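Local coordinates for UPF0234 protein XC_3703 (Xanthomonas campestris pv. campestris, PDB 5B7W) that acts as a cyclic di-GMP effector that regulates virulence and biofilm formation, in part by modulating how a partner transcriptional regulator binds its target genes, at residues R24-R29 against T61-A66; F30-V35 against V57-D62; A66-L69 against D74-C77; A110-A115 against V119-N124. All blocks are in the same frame, centred on the assembly; numbering follows the deposited sequence.

Along helix 54-70 of one RRM-like domain come contact 2, then contact 1, then contact 3; contact 4 lies in the other domain, its centre about 39 Å from that of contact 1. All four are partly buried. Contacts 1 and 2 each have an apolar centre with a polar margin, but contact 1 is aliphatic, Leu26 on Ile63, whereas contact 2 adds an aromatic ring, a Met-aromatic contact and a weak amide-carboxylate bond. They touch through Leu26, which packs on Phe32 and Met60, and the salt bridge Glu25-Arg67 leads from contact 1 into contact 3. Contacts 3 and 4 are purely aliphatic: in contact 3 exposed Leu69 flanks buried Leu68, and in contact 4 a buried leucine meets a valine and an alanine.

Contact 1 of 4, residues R24-R29 against T61-A66; sequences RELDTR and TDILRA
Glu25 and Ile63 mark the closest backbone approach, with 7.8 Å between their CA atoms, a spacing that lets side chains interlock but keeps the main chains apart. Within 61-66, Ile63 makes all the close contacts, and its two branches divide the work. CG2 faces Glu25, whose OE1 comes to 3.4 Å from it. CD1 reaches further along the segment 24-29, lying 3.7 Å from Leu26 CD2 and 4.1 Å from Arg29 NE, where it meets the guanidinium at the edge, near its plane. With CG anti to the backbone N (chi1 -159°) and the rest of the chain extended, Glu25 stretches out beside the isoleucine; its other oxygen, OE2, forms a salt bridge with Arg67. Arg29, bent at chi2 and chi3, likewise spends its charge elsewhere, on Asp31. A type I turn from Leu26 to Arg29 brings Arg29 back toward helix 54-70, and there Thr28 OG1 donates to Glu25 O at 2.9 Å, from the same face as Thr28 N. Leu26 also packs on Phe39 of strand 38-42. This is helix-to-helix packing as in the RRM-like domain of this protein, where two helices pack on one side of a four-stranded antiparallel sheet.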
loop_
_atom_site.group_PDB
_atom_site.type_symbol
_atom_site.label_atom_id
_atom_site.label_comp_id
_atom_site.label_asym_id
_atom_site.label_seq_id
_atom_site.Cartn_x
_atom_site.Cartn_y
_atom_site.Cartn_z
ATOM N N ARG A 24 18.415 8.401 4.682
ATOM C CA ARG A 24 19.714 8.673 4.074
ATOM C C ARG A 24 19.615 9.790 3.044
ATOM O O ARG A 24 20.531 10.611 2.916
ATOM C CB ARG A 24 20.268 7.401 3.430
ATOM C CG ARG A 24 21.030 6.496 4.384
ATOM C CD ARG A 24 22.528 6.736 4.286
ATOM N NE ARG A 24 23.062 6.314 2.993
ATOM C CZ ARG A 24 23.531 5.096 2.739
ATOM N NH1 ARG A 24 23.535 4.174 3.691
ATOM N NH2 ARG A 24 23.997 4.801 1.534
ATOM N N GLU A 25 18.503 9.844 2.308
ATOM C CA GLU A 25 18.352 10.861 1.272
ATOM C C GLU A 25 18.189 12.249 1.880
ATOM O O GLU A 25 18.662 13.240 1.311
ATOM C CB GLU A 25 17.164 10.516 0.375
ATOM C CG GLU A 25 17.196 11.184 -0.985
ATOM C CD GLU A 25 16.382 10.429 -2.017
ATOM O OE1 GLU A 25 15.233 10.836 -2.287
ATOM O OE2 GLU A 25 16.892 9.424 -2.557
ATOM N N LEU A 26 17.526 12.341 3.037
ATOM C CA LEU A 26 17.395 13.628 3.713
ATOM C C LEU A 26 18.744 14.167 4.159
ATOM O O LEU A 26 18.963 15.384 4.145
ATOM C CB LEU A 26 16.464 13.501 4.918
ATOM C CG LEU A 26 14.964 13.623 4.667
ATOM C CD1 LEU A 26 14.228 13.572 5.991
ATOM C CD2 LEU A 26 14.658 14.911 3.922
ATOM N N ASP A 27 19.658 13.281 4.560
ATOM C CA ASP A 27 20.976 13.697 5.021
ATOM C C ASP A 27 21.839 14.270 3.905
ATOM O O ASP A 27 22.865 14.893 4.199
ATOM C CB ASP A 27 21.696 12.515 5.675
ATOM C CG ASP A 27 20.871 11.861 6.768
ATOM O OD1 ASP A 27 20.065 12.565 7.413
ATOM O OD2 ASP A 27 21.030 10.642 6.986
ATOM N N THR A 28 21.456 14.077 2.644
ATOM C CA THR A 28 22.207 14.595 1.510
ATOM C C THR A 28 21.543 15.800 0.859
ATOM O O THR A 28 22.108 16.365 -0.083
ATOM C CB THR A 28 22.407 13.497 0.458
ATOM O OG1 THR A 28 21.144 13.159 -0.129
ATOM C CG2 THR A 28 23.014 12.255 1.090
ATOM N N ARG A 29 20.368 16.206 1.328
ATOM C CA ARG A 29 19.645 17.324 0.738
ATOM C C ARG A 29 20.038 18.623 1.431
ATOM O O ARG A 29 20.104 18.685 2.663
ATOM C CB ARG A 29 18.137 17.099 0.826
ATOM C CG ARG A 29 17.584 16.282 -0.330
ATOM C CD ARG A 29 16.811 17.164 -1.294
ATOM N NE ARG A 29 15.405 17.267 -0.917
ATOM C CZ ARG A 29 14.621 18.297 -1.218
ATOM N NH1 ARG A 29 15.106 19.327 -1.898
ATOM N NH2 ARG A 29 13.352 18.300 -0.834
ATOM N N THR A 61 7.208 13.750 1.785
ATOM C CA THR A 61 6.250 12.857 1.141
ATOM C C THR A 61 6.707 12.484 -0.264
ATOM O O THR A 61 6.607 11.319 -0.670
ATOM C CB THR A 61 4.868 13.511 1.102
ATOM O OG1 THR A 61 4.375 13.668 2.439
ATOM C CG2 THR A 61 3.890 12.663 0.299
ATOM N N ASP A 62 7.219 13.460 -1.020
ATOM C CA ASP A 62 7.741 13.170 -2.350
ATOM C C ASP A 62 8.947 12.244 -2.277
ATOM O O ASP A 62 9.116 11.362 -3.129
ATOM C CB ASP A 62 8.106 14.472 -3.065
ATOM C CG ASP A 62 6.931 15.424 -3.179
ATOM O OD1 ASP A 62 5.778 14.946 -3.198
ATOM O OD2 ASP A 62 7.161 16.649 -3.248
ATOM N N ILE A 63 9.800 12.429 -1.268
ATOM C CA ILE A 63 10.934 11.530 -1.077
ATOM C C ILE A 63 10.448 10.137 -0.701
ATOM O O ILE A 63 10.928 9.128 -1.231
ATOM C CB ILE A 63 11.893 12.093 -0.012
ATOM C CG1 ILE A 63 12.467 13.437 -0.462
ATOM C CG2 ILE A 63 13.009 11.098 0.283
ATOM C CD1 ILE A 63 13.293 14.127 0.601
ATOM N N LEU A 64 9.486 10.063 0.223
ATOM C CA LEU A 64 8.993 8.768 0.681
ATOM C C LEU A 64 8.319 8.000 -0.449
ATOM O O LEU A 64 8.480 6.780 -0.562
ATOM C CB LEU A 64 8.031 8.959 1.854
ATOM C CG LEU A 64 7.479 7.679 2.485
ATOM C CD1 LEU A 64 8.609 6.822 3.038
ATOM C CD2 LEU A 64 6.469 8.006 3.574
ATOM N N ARG A 65 7.559 8.699 -1.298
ATOM C CA ARG A 65 6.945 8.045 -2.450
ATOM C C ARG A 65 8.006 7.477 -3.384
ATOM O O ARG A 65 7.927 6.314 -3.798
ATOM C CB ARG A 65 6.045 9.027 -3.202
ATOM C CG ARG A 65 4.710 9.317 -2.534
ATOM C CD ARG A 65 3.735 9.916 -3.540
ATOM N NE ARG A 65 2.386 10.058 -3.000
ATOM C CZ ARG A 65 1.815 11.224 -2.712
ATOM N NH1 ARG A 65 2.475 12.356 -2.913
ATOM N NH2 ARG A 65 0.582 11.257 -2.225
ATOM N N ALA A 66 9.015 8.285 -3.722
ATOM C CA ALA A 66 10.045 7.838 -4.653
ATOM C C ALA A 66 10.835 6.665 -4.088
ATOM O O ALA A 66 11.203 5.743 -4.825
ATOM C CB ALA A 66 10.980 8.997 -4.997
#

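Contact 2 of 4, residues F30-V35 against V57-D62; sequences FDFKGV and VKQMTD
Phe32 and Gln59 set two flat groups against each other with the ring and amide planes 30° apart, and the ring is approached from both sides. Gln59 OE1 comes in obliquely on one side, 3.8 Å from Phe32 CZ. On the opposite side Met60 CG lies 4.0 Å from the same CZ, again obliquely, and on that side too Leu26 of the preceding helix places its CD2 almost over the ring centre. The sulfur follows: Met60 SD stands 5.5 Å from the centroid of the Phe32 ring, an oblique Met-aromatic contact. With CG anti to its carbonyl carbon (chi1 -72°), the Phe32 side chain reaches across to helix 54-70. In the RRM-like domain this joins the loop between helix 12-26 and strand 38-42 to the second helix, and Met60 carries the apolar contact onward to Gln49 and Ala51 of strand 46-51. The polar margin is built differently. The Asp31 carboxylate and the Gln59 amide stand nearly perpendicular, 88° apart, and Gln59 NE2 gives Asp31 OD2 a hydrogen bond of 3.0 Å that is bent and weak. Gln59 OE1 is also near that oxygen, but the two are both acceptors and add no bond. The stronger partner of Asp31 OD2 is Arg29 NH1, in a salt bridge that probably steadies the carboxylate beside the amide.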
loop_
_atom_site.group_PDB
_atom_site.type_symbol
_atom_site.label_atom_id
_atom_site.label_comp_id
_atom_site.label_asym_id
_atom_site.label_seq_id
_atom_site.Cartn_x
_atom_site.Cartn_y
_atom_site.Cartn_z
ATOM N N PHE A 30 20.288 19.660 0.628
ATOM C CA PHE A 30 20.852 20.894 1.163
ATOM C C PHE A 30 19.823 21.698 1.946
ATOM O O PHE A 30 20.191 22.429 2.871
ATOM C CB PHE A 30 21.433 21.743 0.030
ATOM C CG PHE A 30 22.478 21.035 -0.791
ATOM C CD1 PHE A 30 23.180 19.955 -0.277
ATOM C CD2 PHE A 30 22.757 21.452 -2.083
ATOM C CE1 PHE A 30 24.136 19.306 -1.034
ATOM C CE2 PHE A 30 23.714 20.806 -2.846
ATOM C CZ PHE A 30 24.404 19.732 -2.320
ATOM N N ASP A 31 18.543 21.588 1.595
ATOM C CA ASP A 31 17.497 22.322 2.295
ATOM C C ASP A 31 17.103 21.678 3.619
ATOM O O ASP A 31 16.270 22.240 4.338
ATOM C CB ASP A 31 16.264 22.471 1.400
ATOM C CG ASP A 31 15.758 21.143 0.876
ATOM O OD1 ASP A 31 16.535 20.165 0.876
ATOM O OD2 ASP A 31 14.582 21.079 0.461
ATOM N N PHE A 32 17.672 20.519 3.952
ATOM C CA PHE A 32 17.517 19.917 5.269
ATOM C C PHE A 32 18.810 19.987 6.073
ATOM O O PHE A 32 19.020 19.181 6.985
ATOM C CB PHE A 32 17.030 18.474 5.141
ATOM C CG PHE A 32 15.595 18.362 4.707
ATOM C CD1 PHE A 32 15.254 18.441 3.367
ATOM C CD2 PHE A 32 14.587 18.189 5.642
ATOM C CE1 PHE A 32 13.934 18.344 2.966
ATOM C CE2 PHE A 32 13.266 18.091 5.247
ATOM C CZ PHE A 32 12.939 18.168 3.907
ATOM N N LYS A 33 19.680 20.936 5.735
ATOM C CA LYS A 33 20.913 21.185 6.474
ATOM C C LYS A 33 20.621 21.406 7.953
ATOM O O LYS A 33 19.832 22.282 8.321
ATOM C CB LYS A 33 21.642 22.396 5.869
ATOM C CG LYS A 33 21.037 23.783 6.170
ATOM C CD LYS A 33 19.678 23.994 5.504
ATOM C CE LYS A 33 18.994 25.266 5.975
ATOM N NZ LYS A 33 17.516 25.197 5.776
ATOM N N GLY A 34 21.222 20.571 8.799
ATOM C CA GLY A 34 21.014 20.638 10.236
ATOM C C GLY A 34 19.562 20.693 10.673
ATOM O O GLY A 34 19.265 21.023 11.825
ATOM N N VAL A 35 18.649 20.374 9.760
ATOM C CA VAL A 35 17.217 20.458 10.015
ATOM C C VAL A 35 16.761 19.157 10.658
ATOM O O VAL A 35 17.052 18.067 10.153
ATOM C CB VAL A 35 16.443 20.736 8.715
ATOM C CG1 VAL A 35 14.974 20.380 8.880
ATOM C CG2 VAL A 35 16.596 22.193 8.306
ATOM N N VAL A 57 7.435 18.630 5.391
ATOM C CA VAL A 57 6.842 17.298 5.394
ATOM C C VAL A 57 6.307 16.957 4.008
ATOM O O VAL A 57 6.419 15.813 3.549
ATOM C CB VAL A 57 5.746 17.196 6.470
ATOM C CG1 VAL A 57 4.994 15.877 6.346
ATOM C CG2 VAL A 57 6.349 17.328 7.858
ATOM N N LYS A 58 5.729 17.944 3.316
ATOM C CA LYS A 58 5.269 17.721 1.948
ATOM C C LYS A 58 6.425 17.320 1.040
ATOM O O LYS A 58 6.269 16.452 0.174
ATOM C CB LYS A 58 4.578 18.975 1.410
ATOM C CG LYS A 58 3.838 18.756 0.100
ATOM C CD LYS A 58 3.914 19.979 -0.801
ATOM C CE LYS A 58 2.976 21.081 -0.338
ATOM N NZ LYS A 58 2.943 22.208 -1.312
ATOM N N GLN A 59 7.592 17.945 1.222
ATOM C CA GLN A 59 8.781 17.513 0.494
ATOM C C GLN A 59 9.139 16.074 0.842
ATOM O O GLN A 59 9.446 15.267 -0.042
ATOM C CB GLN A 59 9.956 18.439 0.805
ATOM C CG GLN A 59 9.823 19.846 0.268
ATOM C CD GLN A 59 11.033 20.692 0.597
ATOM O OE1 GLN A 59 11.394 20.851 1.764
ATOM N NE2 GLN A 59 11.675 21.231 -0.431
ATOM N N MET A 60 9.111 15.738 2.135
ATOM C CA MET A 60 9.444 14.381 2.554
ATOM C C MET A 60 8.471 13.361 1.980
ATOM O O MET A 60 8.858 12.217 1.716
ATOM C CB MET A 60 9.465 14.287 4.078
ATOM C CG MET A 60 10.573 15.087 4.744
ATOM S SD MET A 60 10.819 14.571 6.449
ATOM C CE MET A 60 9.325 15.220 7.178
ATOM N N THR A 61 7.208 13.750 1.785
ATOM C CA THR A 61 6.250 12.857 1.141
ATOM C C THR A 61 6.707 12.484 -0.264
ATOM O O THR A 61 6.607 11.319 -0.670
ATOM C CB THR A 61 4.868 13.511 1.102
ATOM O OG1 THR A 61 4.375 13.668 2.439
ATOM C CG2 THR A 61 3.890 12.663 0.299
ATOM N N ASP A 62 7.219 13.460 -1.020
ATOM C CA ASP A 62 7.741 13.170 -2.350
ATOM C C ASP A 62 8.947 12.244 -2.277
ATOM O O ASP A 62 9.116 11.362 -3.129
ATOM C CB ASP A 62 8.106 14.472 -3.065
ATOM C CG ASP A 62 6.931 15.424 -3.179
ATOM O OD1 ASP A 62 5.778 14.946 -3.198
ATOM O OD2 ASP A 62 7.161 16.649 -3.248
#

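Contact 3 of 4, residues A66-L69 against D74-C77; sequences ARLL and DVRC
Val75 plugs against Leu68 and Leu69, and the tight part of the contact centres on one methyl. Val75 CG1 sits 3.8 Å from Leu68 CB and 3.7 Å from Leu69 CG, and Arg65 O, one turn back on the helix, is 3.6 Å from it as well. Leu69 crosses Val75 at about a right angle, its CD2 lying 4.0 Å from both Val75 CG1 and Val75 CG2, which places the valine fork astride the leucine branch. Placing CG1 anti to the carbonyl carbon (chi1 -69°) turns that methyl to the helix. The character changes toward the outside: Leu69 is exposed, and Asp74, with its CB directed off the helix, works within its own loop. Asp74 OD1 accepts from Arg76 N at 3.1 Å; the N-H meets OD1 from above the carboxylate plane, at 167°. This is an Asx turn, at the start of the 3-10 segment 75-77 that carries Val75. Leu68 also packs on Leu15 and Ala18 of helix 12-26. From here the chain runs into strand 78-85, with Cys77 backbone hydrogen-bonded to Lys97 and packed on Val10 and Pro153.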
loop_
_atom_site.group_PDB
_atom_site.type_symbol
_atom_site.label_atom_id
_atom_site.label_comp_id
_atom_site.label_asym_id
_atom_site.label_seq_id
_atom_site.Cartn_x
_atom_site.Cartn_y
_atom_site.Cartn_z
ATOM N N ALA A 66 9.015 8.285 -3.722
ATOM C CA ALA A 66 10.045 7.838 -4.653
ATOM C C ALA A 66 10.835 6.665 -4.088
ATOM O O ALA A 66 11.203 5.743 -4.825
ATOM C CB ALA A 66 10.980 8.997 -4.997
ATOM N N ARG A 67 11.104 6.680 -2.780
ATOM C CA ARG A 67 11.839 5.577 -2.173
ATOM C C ARG A 67 11.018 4.293 -2.179
ATOM O O ARG A 67 11.537 3.220 -2.509
ATOM C CB ARG A 67 12.259 5.941 -0.748
ATOM C CG ARG A 67 13.339 7.011 -0.667
ATOM C CD ARG A 67 14.507 6.688 -1.587
ATOM N NE ARG A 67 14.497 7.519 -2.787
ATOM C CZ ARG A 67 15.022 7.154 -3.953
ATOM N NH1 ARG A 67 15.595 5.965 -4.082
ATOM N NH2 ARG A 67 14.968 7.976 -4.992
ATOM N N LEU A 68 9.736 4.382 -1.819
ATOM C CA LEU A 68 8.883 3.198 -1.806
ATOM C C LEU A 68 8.728 2.619 -3.206
ATOM O O LEU A 68 8.823 1.402 -3.402
ATOM C CB LEU A 68 7.519 3.546 -1.209
ATOM C CG LEU A 68 7.495 3.799 0.299
ATOM C CD1 LEU A 68 6.210 4.496 0.705
ATOM C CD2 LEU A 68 7.655 2.494 1.057
ATOM N N LEU A 69 8.491 3.482 -4.197
ATOM C CA LEU A 69 8.413 3.019 -5.578
ATOM C C LEU A 69 9.726 2.387 -6.019
ATOM O O LEU A 69 9.728 1.362 -6.710
ATOM C CB LEU A 69 8.035 4.180 -6.500
ATOM C CG LEU A 69 6.616 4.727 -6.338
ATOM C CD1 LEU A 69 6.483 6.101 -6.973
ATOM C CD2 LEU A 69 5.602 3.762 -6.932
ATOM N N ASP A 74 3.853 -0.335 -4.542
ATOM C CA ASP A 74 2.800 0.529 -5.065
ATOM C C ASP A 74 2.371 1.497 -3.968
ATOM O O ASP A 74 1.781 1.087 -2.963
ATOM C CB ASP A 74 1.623 -0.315 -5.548
ATOM C CG ASP A 74 0.601 0.492 -6.331
ATOM O OD1 ASP A 74 0.521 1.724 -6.146
ATOM O OD2 ASP A 74 -0.128 -0.118 -7.140
ATOM N N VAL A 75 2.654 2.791 -4.163
ATOM C CA VAL A 75 2.411 3.787 -3.119
ATOM C C VAL A 75 0.937 4.104 -2.927
ATOM O O VAL A 75 0.603 4.935 -2.074
ATOM C CB VAL A 75 3.166 5.101 -3.403
ATOM C CG1 VAL A 75 4.666 4.897 -3.253
ATOM C CG2 VAL A 75 2.828 5.617 -4.791
ATOM N N ARG A 76 0.043 3.478 -3.694
ATOM C CA ARG A 76 -1.379 3.636 -3.419
ATOM C C ARG A 76 -1.792 2.952 -2.124
ATOM O O ARG A 76 -2.903 3.195 -1.641
ATOM C CB ARG A 76 -2.210 3.103 -4.589
ATOM C CG ARG A 76 -2.256 4.043 -5.787
ATOM C CD ARG A 76 -3.060 3.471 -6.954
ATOM N NE ARG A 76 -2.486 2.236 -7.483
ATOM C CZ ARG A 76 -3.039 1.035 -7.345
ATOM N NH1 ARG A 76 -4.187 0.903 -6.696
ATOM N NH2 ARG A 76 -2.445 -0.034 -7.860
ATOM N N CYS A 77 -0.925 2.110 -1.555
ATOM C CA CYS A 77 -1.153 1.541 -0.234
ATOM C C CYS A 77 -0.973 2.561 0.882
ATOM O O CYS A 77 -1.252 2.238 2.040
ATOM C CB CYS A 77 -0.207 0.361 -0.001
ATOM S SG CYS A 77 1.530 0.833 0.224
#

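Contact 4 of 4, residues A110-A115 against V119-N124; sequences AKLKEA and VEAQIN
Leu112 points from helix 102-114 toward strand 119-124, where the CB atoms of Val119 and Ala121 point toward it. The CA atoms of Leu112 and Val119 come within 7.7 Å, the nearest pair. With CG anti to the carbonyl carbon (chi1 -72°), the leucine fork lies over the strand. Its CD1 lies 3.8 Å from Ala121 CB and 4.2 Å from Val119 CG2, while Leu112 CD2 is 4.3 Å from the same Val119 CG2, so the two methyls of the fork are about equally near it. Because strand residues alternate, Val119 and Ala121 share the helix-facing side of the sheet, whereas Glu120 between them has its CB directed away and its backbone hydrogen-bonded to Thr131 of strand 127-132. This is the meeting of the first helix of the RRM-like domain with an outer strand of its four-stranded sheet, which is packed by two helices on one face. Helix 135-146 adds Ala141 and Leu145 against Leu112, and Ala141 against Val119; Val130 of the neighbouring strand 127-132 also touches Val119. The small Ala121 probably allows the close approach of the helix, and it packs on Val109 as well, about one turn before Leu112. The Val119 side chain is about 8 Å from that of Lys133, which, as in related proteins, probably binds cyclic di-GMP.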
loop_
_atom_site.group_PDB
_atom_site.type_symbol
_atom_site.label_atom_id
_atom_site.label_comp_id
_atom_site.label_asym_id
_atom_site.label_seq_id
_atom_site.Cartn_x
_atom_site.Cartn_y
_atom_site.Cartn_z
ATOM N N ALA A 110 -18.253 -7.441 -5.270
ATOM C CA ALA A 110 -19.406 -6.817 -5.918
ATOM C C ALA A 110 -19.118 -6.435 -7.369
ATOM O O ALA A 110 -19.991 -6.580 -8.229
ATOM C CB ALA A 110 -19.882 -5.596 -5.129
ATOM N N LYS A 111 -17.918 -5.930 -7.670
ATOM C CA LYS A 111 -17.597 -5.660 -9.074
ATOM C C LYS A 111 -17.326 -6.957 -9.835
ATOM O O LYS A 111 -17.556 -7.030 -11.050
ATOM C CB LYS A 111 -16.385 -4.748 -9.187
ATOM C CG LYS A 111 -16.446 -3.418 -8.447
ATOM C CD LYS A 111 -14.992 -2.945 -8.250
ATOM C CE LYS A 111 -14.873 -1.816 -7.197
ATOM N NZ LYS A 111 -15.632 -0.598 -7.524
ATOM N N LEU A 112 -16.858 -8.001 -9.134
ATOM C CA LEU A 112 -16.787 -9.322 -9.755
ATOM C C LEU A 112 -18.172 -9.786 -10.183
ATOM O O LEU A 112 -18.371 -10.207 -11.326
ATOM C CB LEU A 112 -16.149 -10.356 -8.817
ATOM C CG LEU A 112 -14.646 -10.350 -8.504
ATOM C CD1 LEU A 112 -14.289 -11.450 -7.504
ATOM C CD2 LEU A 112 -13.811 -10.482 -9.767
ATOM N N LYS A 113 -19.143 -9.716 -9.269
ATOM C CA LYS A 113 -20.530 -10.000 -9.623
ATOM C C LYS A 113 -21.042 -9.011 -10.663
ATOM O O LYS A 113 -21.779 -9.388 -11.584
ATOM C CB LYS A 113 -21.393 -9.956 -8.363
ATOM C CG LYS A 113 -22.844 -10.336 -8.560
ATOM C CD LYS A 113 -23.301 -11.263 -7.449
ATOM C CE LYS A 113 -24.786 -11.117 -7.183
ATOM N NZ LYS A 113 -25.114 -11.420 -5.763
ATOM N N GLU A 114 -20.658 -7.737 -10.530
ATOM C CA GLU A 114 -21.068 -6.722 -11.495
ATOM C C GLU A 114 -20.543 -7.032 -12.890
ATOM O O GLU A 114 -21.160 -6.640 -13.887
ATOM C CB GLU A 114 -20.574 -5.348 -11.044
ATOM C CG GLU A 114 -21.632 -4.262 -11.010
ATOM C CD GLU A 114 -21.113 -2.980 -10.389
ATOM O OE1 GLU A 114 -19.900 -2.707 -10.518
ATOM O OE2 GLU A 114 -21.914 -2.249 -9.770
ATOM N N ALA A 115 -19.376 -7.617 -12.911
ATOM C CA ALA A 115 -18.763 -7.973 -14.150
ATOM C C ALA A 115 -19.269 -9.280 -14.600
ATOM O O ALA A 115 -18.711 -9.801 -15.529
ATOM C CB ALA A 115 -17.273 -8.053 -13.999
ATOM N N VAL A 119 -16.828 -16.614 -11.661
ATOM C CA VAL A 119 -15.996 -16.913 -10.506
ATOM C C VAL A 119 -16.841 -16.828 -9.245
ATOM O O VAL A 119 -17.880 -16.166 -9.200
ATOM C CB VAL A 119 -14.775 -15.974 -10.398
ATOM C CG1 VAL A 119 -13.860 -16.146 -11.601
ATOM C CG2 VAL A 119 -15.224 -14.528 -10.260
ATOM N N GLU A 120 -16.380 -17.527 -8.213
ATOM C CA GLU A 120 -16.959 -17.454 -6.880
ATOM C C GLU A 120 -15.888 -16.951 -5.925
ATOM O O GLU A 120 -14.807 -17.543 -5.832
ATOM C CB GLU A 120 -17.494 -18.816 -6.428
ATOM C CG GLU A 120 -18.415 -18.748 -5.221
ATOM C CD GLU A 120 -19.142 -20.054 -4.966
ATOM O OE1 GLU A 120 -20.004 -20.088 -4.061
ATOM O OE2 GLU A 120 -18.853 -21.047 -5.666
ATOM N N ALA A 121 -16.181 -15.855 -5.235
ATOM C CA ALA A 121 -15.229 -15.208 -4.345
ATOM C C ALA A 121 -15.616 -15.461 -2.895
ATOM O O ALA A 121 -16.798 -15.435 -2.543
ATOM C CB ALA A 121 -15.161 -13.703 -4.614
ATOM N N GLN A 122 -14.611 -15.705 -2.058
ATOM C CA GLN A 122 -14.829 -15.959 -0.641
ATOM C C GLN A 122 -13.738 -15.268 0.157
ATOM O O GLN A 122 -12.554 -15.391 -0.171
ATOM C CB GLN A 122 -14.833 -17.461 -0.337
ATOM C CG GLN A 122 -14.892 -17.790 1.145
ATOM C CD GLN A 122 -15.643 -19.076 1.425
ATOM O OE1 GLN A 122 -15.401 -20.099 0.785
ATOM N NE2 GLN A 122 -16.555 -19.032 2.388
ATOM N N ILE A 123 -14.134 -14.544 1.196
ATOM C CA ILE A 123 -13.164 -13.897 2.069
ATOM C C ILE A 123 -12.570 -14.942 3.003
ATOM O O ILE A 123 -13.272 -15.828 3.510
ATOM C CB ILE A 123 -13.808 -12.728 2.840
ATOM C CG1 ILE A 123 -14.613 -13.221 4.045
ATOM C CG2 ILE A 123 -14.702 -11.913 1.914
ATOM C CD1 ILE A 123 -15.097 -12.112 4.949
ATOM N N ASN A 124 -11.256 -14.870 3.197
ATOM C CA ASN A 124 -10.547 -15.769 4.106
ATOM C C ASN A 124 -9.530 -14.912 4.851
ATOM O O ASN A 124 -8.420 -14.686 4.359
ATOM C CB ASN A 124 -9.878 -16.919 3.360
ATOM C CG ASN A 124 -10.880 -17.842 2.685
ATOM O OD1 ASN A 124 -10.984 -17.870 1.460
ATOM N ND2 ASN A 124 -11.628 -18.593 3.483
#